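Local coordinates for protein glucuronoarabinoxylan endo-1,4-beta-xylanase (Clostridium papyrosolvens, PDB 4FMV) that acts as a family 30 endoxylanase, probably cleaving internal beta-1,4 linkages of xylan, this chain holding the (beta/alpha)8 barrel and side beta structure of a longer protein, at residues V33-Y38 with S77-I82; R17-S22 with K292-G297; D112-Y117 with K163-S168. All blocks are in the same frame, centred on the assembly; numbering follows the deposited sequence.

Interaction 1 (V33-Y38 with S77-I82)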
loop_
_atom_site.group_PDB
_atom_site.type_symbol
_atom_site.label_atom_id
_atom_site.label_comp_id
_atom_site.label_asym_id
_atom_site.label_seq_id
_atom_site.Cartn_x
_atom_site.Cartn_y
_atom_site.Cartn_z
ATOM N N VAL A 33 2.870 13.539 -14.305
ATOM C CA VAL A 33 2.791 13.111 -12.909
ATOM C C VAL A 33 3.011 11.601 -12.752
ATOM O O VAL A 33 3.738 11.163 -11.856
ATOM C CB VAL A 33 1.465 13.537 -12.302
ATOM C CG1 VAL A 33 1.257 12.863 -10.925
ATOM C CG2 VAL A 33 1.443 15.063 -12.184
ATOM N N MET A 34 2.395 10.808 -13.632
ATOM C CA MET A 34 2.596 9.351 -13.641
ATOM C C MET A 34 4.047 8.967 -13.952
ATOM O O MET A 34 4.586 8.014 -13.367
ATOM C CB MET A 34 1.627 8.669 -14.618
ATOM C CG MET A 34 0.162 8.869 -14.227
ATOM S SD MET A 34 -0.222 8.312 -12.522
ATOM C CE MET A 34 -0.294 6.534 -12.794
ATOM N N ASN A 35 4.690 9.720 -14.850
ATOM C CA ASN A 35 6.108 9.476 -15.178
ATOM C C ASN A 35 7.016 9.794 -14.008
ATOM O O ASN A 35 8.006 9.096 -13.769
ATOM C CB ASN A 35 6.557 10.263 -16.427
ATOM C CG ASN A 35 5.914 9.750 -17.707
ATOM O OD1 ASN A 35 5.366 8.643 -17.742
ATOM N ND2 ASN A 35 5.976 10.562 -18.776
ATOM N N SER A 36 6.675 10.842 -13.261
ATOM C CA SER A 36 7.455 11.195 -12.077
ATOM C C SER A 36 7.305 10.126 -10.996
ATOM O O SER A 36 8.293 9.684 -10.406
ATOM C CB SER A 36 7.031 12.562 -11.524
ATOM O OG SER A 36 7.360 13.620 -12.419
ATOM N N LEU A 37 6.061 9.735 -10.726
ATOM C CA LEU A 37 5.778 8.801 -9.636
ATOM C C LEU A 37 6.064 7.347 -9.998
ATOM O O LEU A 37 6.675 6.604 -9.211
ATOM C CB LEU A 37 4.316 8.943 -9.195
ATOM C CG LEU A 37 3.990 10.300 -8.557
ATOM C CD1 LEU A 37 2.617 10.272 -7.974
ATOM C CD2 LEU A 37 5.023 10.634 -7.460
ATOM N N TYR A 38 5.554 6.926 -11.154
ATOM C CA TYR A 38 5.716 5.549 -11.592
ATOM C C TYR A 38 7.023 5.236 -12.304
ATOM O O TYR A 38 7.507 4.107 -12.196
ATOM C CB TYR A 38 4.444 5.019 -12.291
ATOM C CG TYR A 38 3.371 4.855 -11.234
ATOM C CD1 TYR A 38 2.710 5.974 -10.705
ATOM C CD2 TYR A 38 3.102 3.612 -10.674
ATOM C CE1 TYR A 38 1.765 5.848 -9.692
ATOM C CE2 TYR A 38 2.157 3.477 -9.652
ATOM C CZ TYR A 38 1.498 4.595 -9.170
ATOM O OH TYR A 38 0.574 4.458 -8.154
ATOM N N SER A 77 0.508 0.782 -15.526
ATOM C CA SER A 77 0.877 -0.521 -16.069
ATOM C C SER A 77 2.061 -0.440 -17.013
ATOM O O SER A 77 2.874 -1.360 -17.066
ATOM C CB SER A 77 -0.297 -1.152 -16.830
ATOM O OG SER A 77 -1.381 -1.413 -15.956
ATOM N N ALA A 78 2.136 0.639 -17.792
ATOM C CA ALA A 78 3.199 0.778 -18.776
ATOM C C ALA A 78 4.533 0.939 -18.061
ATOM O O ALA A 78 5.599 0.769 -18.669
ATOM C CB ALA A 78 2.920 1.997 -19.701
ATOM N N LYS A 79 4.467 1.327 -16.786
ATOM C CA LYS A 79 5.651 1.501 -15.932
ATOM C C LYS A 79 5.934 0.264 -15.081
ATOM O O LYS A 79 6.762 0.305 -14.167
ATOM C CB LYS A 79 5.528 2.737 -15.032
ATOM C CG LYS A 79 5.568 4.075 -15.774
ATOM C CD LYS A 79 6.874 4.235 -16.528
ATOM C CE LYS A 79 6.987 5.608 -17.171
ATOM N NZ LYS A 79 6.322 5.626 -18.492
ATOM N N GLY A 80 5.175 -0.796 -15.312
ATOM C CA GLY A 80 5.377 -2.024 -14.569
ATOM C C GLY A 80 4.633 -2.135 -13.239
ATOM O O GLY A 80 4.860 -3.085 -12.485
ATOM N N ALA A 81 3.757 -1.185 -12.929
ATOM C CA ALA A 81 2.968 -1.293 -11.687
ATOM C C ALA A 81 1.806 -2.248 -11.848
ATOM O O ALA A 81 1.304 -2.434 -12.960
ATOM C CB ALA A 81 2.439 0.074 -11.242
ATOM N N ILE A 82 1.349 -2.840 -10.745
ATOM C CA ILE A 82 0.099 -3.574 -10.814
ATOM C C ILE A 82 -0.983 -2.585 -10.419
ATOM O O ILE A 82 -0.675 -1.502 -9.913
ATOM C CB ILE A 82 0.081 -4.768 -9.830
ATOM C CG1 ILE A 82 0.292 -4.282 -8.392
ATOM C CG2 ILE A 82 1.126 -5.819 -10.239
ATOM C CD1 ILE A 82 0.337 -5.405 -7.347
#
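N35 reaches across to K79 at the outer end of the contact, where its OD1 receives a weak hydrogen bond from K79 NZ at 3.3 Å. The two side chains cross at about a right angle, and the lysine gets its ammonium there by bending twice, at chi2 (-60°) and again at chi4 (-85°). Three residues on, Y38 carries the apolar half. Its CB lies 3.7 Å from K79 CB, so that the base of the lysine chain covers the root of the tyrosine. The ring then meets A81 with its edge: A81 CB lies near the ring plane, 3.6 Å from Y38 CD2 and 3.8 Å from Y38 CE2. K79 and A81 flank G80, the positive-phi residue of the Schellman motif that ends helix 67-78, in which G80 N bonds to S77 O and A81 N to A76 O. The reversal presents both side chains to Y38. Helix 31-40 thus packs on the C-terminal end of helix 67-78, its neighbour in the outer layer of the (beta/alpha)8 barrel; the two follow strands 11-22 and 45-49. M34 and Y38 also touch A76, while the Y38 hydroxyl passes inward to the I45 carbonyl of strand 45-49.

Interaction 2 (R17-S22 with K292-G297)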
loop_
_atom_site.group_PDB
_atom_site.type_symbol
_atom_site.label_atom_id
_atom_site.label_comp_id
_atom_site.label_asym_id
_atom_site.label_seq_id
_atom_site.Cartn_x
_atom_site.Cartn_y
_atom_site.Cartn_z
ATOM N N ARG A 17 5.327 -7.054 -2.384
ATOM C CA ARG A 17 4.473 -6.872 -3.544
ATOM C C ARG A 17 4.736 -5.510 -4.210
ATOM O O ARG A 17 4.740 -5.401 -5.439
ATOM C CB ARG A 17 2.995 -7.030 -3.173
ATOM C CG ARG A 17 2.007 -6.869 -4.348
ATOM C CD ARG A 17 2.309 -7.859 -5.464
ATOM N NE ARG A 17 2.584 -9.164 -4.892
ATOM C CZ ARG A 17 3.232 -10.137 -5.515
ATOM N NH1 ARG A 17 3.666 -9.966 -6.757
ATOM N NH2 ARG A 17 3.442 -11.283 -4.892
ATOM N N GLY A 18 4.954 -4.476 -3.398
ATOM C CA GLY A 18 5.256 -3.166 -3.947
ATOM C C GLY A 18 4.791 -2.009 -3.093
ATOM O O GLY A 18 4.440 -2.189 -1.919
ATOM N N PHE A 19 4.801 -0.814 -3.685
ATOM C CA PHE A 19 4.506 0.431 -2.976
ATOM C C PHE A 19 3.884 1.356 -3.988
ATOM O O PHE A 19 4.208 1.277 -5.160
ATOM C CB PHE A 19 5.794 1.102 -2.463
ATOM C CG PHE A 19 6.579 0.258 -1.496
ATOM C CD1 PHE A 19 7.499 -0.661 -1.962
ATOM C CD2 PHE A 19 6.389 0.392 -0.122
ATOM C CE1 PHE A 19 8.221 -1.451 -1.083
ATOM C CE2 PHE A 19 7.088 -0.394 0.767
ATOM C CZ PHE A 19 8.011 -1.319 0.290
ATOM N N GLY A 20 3.014 2.259 -3.563
ATOM C CA GLY A 20 2.297 3.063 -4.542
ATOM C C GLY A 20 1.366 4.062 -3.894
ATOM O O GLY A 20 1.551 4.436 -2.735
ATOM N N ALA A 21 0.361 4.488 -4.658
ATOM C CA ALA A 21 -0.560 5.531 -4.235
ATOM C C ALA A 21 -1.893 5.327 -4.946
ATOM O O ALA A 21 -2.089 4.325 -5.644
ATOM C CB ALA A 21 0.033 6.911 -4.577
ATOM N N SER A 22 -2.804 6.282 -4.814
ATOM C CA SER A 22 -4.109 6.129 -5.433
ATOM C C SER A 22 -4.440 7.266 -6.403
ATOM O O SER A 22 -4.133 8.422 -6.142
ATOM C CB SER A 22 -5.196 6.025 -4.356
ATOM O OG SER A 22 -6.482 5.899 -4.942
ATOM N N LYS A 292 11.281 2.773 -5.145
ATOM C CA LYS A 292 12.228 2.779 -6.250
ATOM C C LYS A 292 13.159 1.591 -6.141
ATOM O O LYS A 292 13.437 0.931 -7.142
ATOM C CB LYS A 292 13.056 4.071 -6.253
ATOM C CG LYS A 292 14.001 4.230 -7.471
ATOM C CD LYS A 292 13.268 4.208 -8.801
ATOM C CE LYS A 292 14.212 4.499 -9.995
ATOM N NZ LYS A 292 13.399 4.653 -11.258
ATOM N N PHE A 293 13.699 1.376 -4.938
ATOM C CA PHE A 293 14.709 0.341 -4.755
ATOM C C PHE A 293 14.261 -1.048 -4.301
ATOM O O PHE A 293 14.978 -2.023 -4.550
ATOM C CB PHE A 293 15.837 0.890 -3.861
ATOM C CG PHE A 293 16.219 2.296 -4.216
ATOM C CD1 PHE A 293 16.873 2.561 -5.412
ATOM C CD2 PHE A 293 15.865 3.356 -3.398
ATOM C CE1 PHE A 293 17.189 3.847 -5.774
ATOM C CE2 PHE A 293 16.181 4.653 -3.758
ATOM C CZ PHE A 293 16.850 4.893 -4.951
ATOM N N ILE A 294 13.048 -1.187 -3.764
ATOM C CA ILE A 294 12.639 -2.519 -3.344
ATOM C C ILE A 294 11.558 -2.927 -4.321
ATOM O O ILE A 294 10.376 -2.613 -4.138
ATOM C CB ILE A 294 12.013 -2.455 -1.924
ATOM C CG1 ILE A 294 12.948 -1.740 -0.955
ATOM C CG2 ILE A 294 11.642 -3.854 -1.404
ATOM C CD1 ILE A 294 12.287 -1.399 0.401
ATOM N N ARG A 295 11.950 -3.777 -5.260
ATOM C CA ARG A 295 11.120 -4.085 -6.418
ATOM C C ARG A 295 10.174 -5.228 -6.080
ATOM O O ARG A 295 10.465 -6.043 -5.210
ATOM C CB ARG A 295 12.005 -4.477 -7.611
ATOM C CG ARG A 295 13.013 -3.403 -8.034
ATOM C CD ARG A 295 12.311 -2.060 -8.196
ATOM N NE ARG A 295 11.170 -2.123 -9.108
ATOM C CZ ARG A 295 10.292 -1.134 -9.261
ATOM N NH1 ARG A 295 10.438 -0.021 -8.557
ATOM N NH2 ARG A 295 9.271 -1.258 -10.113
ATOM N N PRO A 296 9.048 -5.304 -6.781
ATOM C CA PRO A 296 8.159 -6.439 -6.571
ATOM C C PRO A 296 8.924 -7.763 -6.700
ATOM O O PRO A 296 9.633 -7.987 -7.695
ATOM C CB PRO A 296 7.175 -6.292 -7.732
ATOM C CG PRO A 296 7.055 -4.808 -7.889
ATOM C CD PRO A 296 8.458 -4.297 -7.679
ATOM N N GLY A 297 8.767 -8.640 -5.711
ATOM C CA GLY A 297 9.455 -9.913 -5.753
ATOM C C GLY A 297 10.670 -9.973 -4.853
ATOM O O GLY A 297 11.182 -11.053 -4.593
#
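R17 and P296 bring their CA atoms to 4.8 Å as the loop after helix 282-291 passes alongside the strand 11-22, without any hydrogen bond between the two segments. Strand 11-22 is the first strand of the (beta/alpha)8 barrel, paired in parallel with strands 45-49 and 261-266, and the loop leads out of the last barrel helix to strand 299-303, which leads into the side beta structure of family 30 enzymes; strand 5-8 from near the N terminus pairs there too. P296 lays one edge of its ring on the backbone of R17: CG stands 3.4 Å from R17 O and CB 3.5 Å from it, a van der Waals contact between aliphatic carbons and a carbonyl oxygen. The R17 side chain leaves its CA away from the loop, and NE forms a salt bridge with E227 of strand 227-232; the close contact is with the R17 backbone. Within the loop, R295 folds back on itself and NH1 makes a weak bond of 3.5 Å to K292 O, while the same nitrogen also bonds to G42 O. K292 NZ is held by the carbonyls of G39 and D40 at the end of helix 31-40, and F293 stacks on Y351 of the beta domain. On the buried side, F19 swings its ring beside its own backbone N (chi1 -61°) and directs an edge at I294. I294 O lies in the plane of that ring, 3.9 Å from F19 CE1, and the same carbon also touches I294 CB at 4.0 Å.

Interaction 3 (D112-Y117 with K163-S168); sequences DKYTEY and KNNAGS
Between Y114 and N165 the contact is van der Waals packing. The amide oxygen of N165 is tucked into the angle between the tyrosine's CB and its ring, with OD1 3.4 Å from Y114 CB. The same OD1 is also 3.4 Å from Y114 CD2, lying in the plane of the ring at its edge, so that it meets aromatic C-H rather than the ring face. Ring and amide planes stand 68° apart, and the two side chains cross at about a right angle. With chi1 at -57°, the N165 amide is carried forward against the start of helix 114-130.

On the other branch of the amide, ND2 lies 3.8 Å from T115 OG1, too far to count as a hydrogen bond, and no hydrogen bond joins the two segments.

Polar bonds are instead made within each segment. K113 NZ and E116 OE2 form a salt bridge of 3.2 Å, the ammonium coming in from above the carboxylate plane; the other oxygen of E116 pairs with K59. In segment 163-168 N165 O is gripped twice, by S168 N and by S168 OG at 2.8 Å, the hydroxyl almost in line with the carbonyl bond. S168 O in turn takes a hydrogen bond from N122 of helix 114-130.

The arrangement joins the beginning of helix 114-130 to the turn leaving helix 155-164, which are consecutive helices in the outer layer of a (beta/alpha)8 barrel.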
loop_
_atom_site.group_PDB
_atom_site.type_symbol
_atom_site.label_atom_id
_atom_site.label_comp_id
_atom_site.label_asym_id
_atom_site.label_seq_id
_atom_site.Cartn_x
_atom_site.Cartn_y
_atom_site.Cartn_z
ATOM N N ASP A 112 -30.644 -8.187 -0.987
ATOM C CA ASP A 112 -31.100 -8.774 -2.246
ATOM C C ASP A 112 -30.270 -8.326 -3.450
ATOM O O ASP A 112 -30.526 -8.768 -4.573
ATOM C CB ASP A 112 -32.610 -8.563 -2.472
ATOM C CG ASP A 112 -33.008 -7.097 -2.590
ATOM O OD1 ASP A 112 -32.116 -6.204 -2.594
ATOM O OD2 ASP A 112 -34.229 -6.840 -2.705
ATOM N N LYS A 113 -29.343 -7.389 -3.217
ATOM C CA LYS A 113 -28.402 -6.892 -4.231
ATOM C C LYS A 113 -26.994 -7.479 -4.187
ATOM O O LYS A 113 -26.114 -7.015 -4.907
ATOM C CB LYS A 113 -28.324 -5.349 -4.240
ATOM C CG LYS A 113 -29.634 -4.639 -4.588
ATOM C CD LYS A 113 -30.130 -4.951 -5.999
ATOM C CE LYS A 113 -31.483 -4.284 -6.291
ATOM N NZ LYS A 113 -31.788 -4.315 -7.762
ATOM N N TYR A 114 -26.733 -8.426 -3.295
ATOM C CA TYR A 114 -25.357 -8.897 -3.168
ATOM C C TYR A 114 -24.901 -9.542 -4.485
ATOM O O TYR A 114 -23.732 -9.410 -4.886
ATOM C CB TYR A 114 -25.194 -9.901 -2.010
ATOM C CG TYR A 114 -25.015 -9.301 -0.627
ATOM C CD1 TYR A 114 -25.584 -8.077 -0.285
ATOM C CD2 TYR A 114 -24.291 -9.993 0.356
ATOM C CE1 TYR A 114 -25.432 -7.550 1.004
ATOM C CE2 TYR A 114 -24.123 -9.477 1.624
ATOM C CZ TYR A 114 -24.698 -8.263 1.952
ATOM O OH TYR A 114 -24.527 -7.774 3.229
ATOM N N THR A 115 -25.817 -10.254 -5.137
ATOM C CA THR A 115 -25.518 -10.917 -6.421
ATOM C C THR A 115 -25.235 -9.870 -7.507
ATOM O O THR A 115 -24.220 -9.937 -8.199
ATOM C CB THR A 115 -26.677 -11.838 -6.845
ATOM O OG1 THR A 115 -26.773 -12.914 -5.903
ATOM C CG2 THR A 115 -26.449 -12.409 -8.236
ATOM N N GLU A 116 -26.120 -8.883 -7.620
ATOM C CA GLU A 116 -25.922 -7.802 -8.573
ATOM C C GLU A 116 -24.598 -7.077 -8.307
ATOM O O GLU A 116 -23.870 -6.699 -9.243
ATOM C CB GLU A 116 -27.109 -6.822 -8.556
ATOM C CG GLU A 116 -27.174 -5.959 -9.840
ATOM C CD GLU A 116 -28.323 -4.959 -9.843
ATOM O OE1 GLU A 116 -28.062 -3.747 -9.992
ATOM O OE2 GLU A 116 -29.487 -5.382 -9.713
ATOM N N TYR A 117 -24.268 -6.898 -7.035
ATOM C CA TYR A 117 -23.043 -6.183 -6.681
ATOM C C TYR A 117 -21.794 -6.941 -7.140
ATOM O O TYR A 117 -20.833 -6.329 -7.622
ATOM C CB TYR A 117 -22.984 -5.883 -5.180
ATOM C CG TYR A 117 -21.795 -5.029 -4.764
ATOM C CD1 TYR A 117 -21.570 -3.778 -5.334
ATOM C CD2 TYR A 117 -20.909 -5.464 -3.780
ATOM C CE1 TYR A 117 -20.501 -2.998 -4.945
ATOM C CE2 TYR A 117 -19.832 -4.687 -3.391
ATOM C CZ TYR A 117 -19.634 -3.460 -3.978
ATOM O OH TYR A 117 -18.562 -2.682 -3.591
ATOM N N LYS A 163 -18.400 -15.287 1.878
ATOM C CA LYS A 163 -18.752 -16.708 1.673
ATOM C C LYS A 163 -19.574 -16.966 0.409
ATOM O O LYS A 163 -19.237 -17.832 -0.395
ATOM C CB LYS A 163 -19.502 -17.318 2.879
ATOM C CG LYS A 163 -18.674 -17.449 4.140
ATOM C CD LYS A 163 -19.478 -18.097 5.275
ATOM C CE LYS A 163 -19.617 -19.610 5.076
ATOM N NZ LYS A 163 -19.755 -20.350 6.398
ATOM N N ASN A 164 -20.675 -16.236 0.264
ATOM C CA ASN A 164 -21.671 -16.551 -0.763
ATOM C C ASN A 164 -21.547 -15.901 -2.119
ATOM O O ASN A 164 -22.125 -16.373 -3.082
ATOM C CB ASN A 164 -23.053 -16.299 -0.187
ATOM C CG ASN A 164 -23.263 -17.086 1.073
ATOM O OD1 ASN A 164 -22.791 -18.218 1.167
ATOM N ND2 ASN A 164 -23.922 -16.494 2.061
ATOM N N ASN A 165 -20.749 -14.851 -2.193
ATOM C CA ASN A 165 -20.677 -13.982 -3.370
ATOM C C ASN A 165 -19.283 -13.894 -3.986
ATOM O O ASN A 165 -19.124 -13.960 -5.209
ATOM C CB ASN A 165 -21.363 -12.619 -3.158
ATOM C CG ASN A 165 -22.814 -12.769 -2.753
ATOM O OD1 ASN A 165 -23.150 -12.575 -1.589
ATOM N ND2 ASN A 165 -23.688 -13.151 -3.711
ATOM N N ALA A 166 -18.320 -13.539 -3.152
ATOM C CA ALA A 166 -16.961 -13.225 -3.599
ATOM C C ALA A 166 -16.264 -14.317 -4.424
ATOM O O ALA A 166 -15.366 -14.025 -5.208
ATOM C CB ALA A 166 -16.111 -12.824 -2.408
ATOM N N GLY A 167 -16.659 -15.568 -4.256
ATOM C CA GLY A 167 -16.092 -16.641 -5.061
ATOM C C GLY A 167 -16.392 -16.518 -6.548
ATOM O O GLY A 167 -15.712 -17.121 -7.375
ATOM N N SER A 168 -17.409 -15.738 -6.901
ATOM C CA SER A 168 -17.820 -15.629 -8.300
ATOM C C SER A 168 -17.071 -14.480 -8.989
ATOM O O SER A 168 -17.281 -14.200 -10.177
ATOM C CB SER A 168 -19.329 -15.413 -8.390
ATOM O OG SER A 168 -19.672 -14.119 -7.930
#

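Interactions 1 and 2 adjoin, with centres 11 Å apart: Y38 OH reaches to 3.5 Å from A21 N, and I82 CD1 packs at 3.7 Å from R17 CD. Helix 31-40 follows strand 11-22. Interactions 1 and 3 both lie within the long loop that interaction 2 closes. Interaction 3 lies at the far edge of the barrel, its centre about 33 Å from that of interaction 1 and about 31 Å from that of interaction 2, with nearest atoms about 18 and 15 Å away. In such barrels the active site is at the C-terminal strand ends; interaction 2 touches strand 11-22 further back, and interaction 1, at the turn into strand 82-86, probably also lies away from that face.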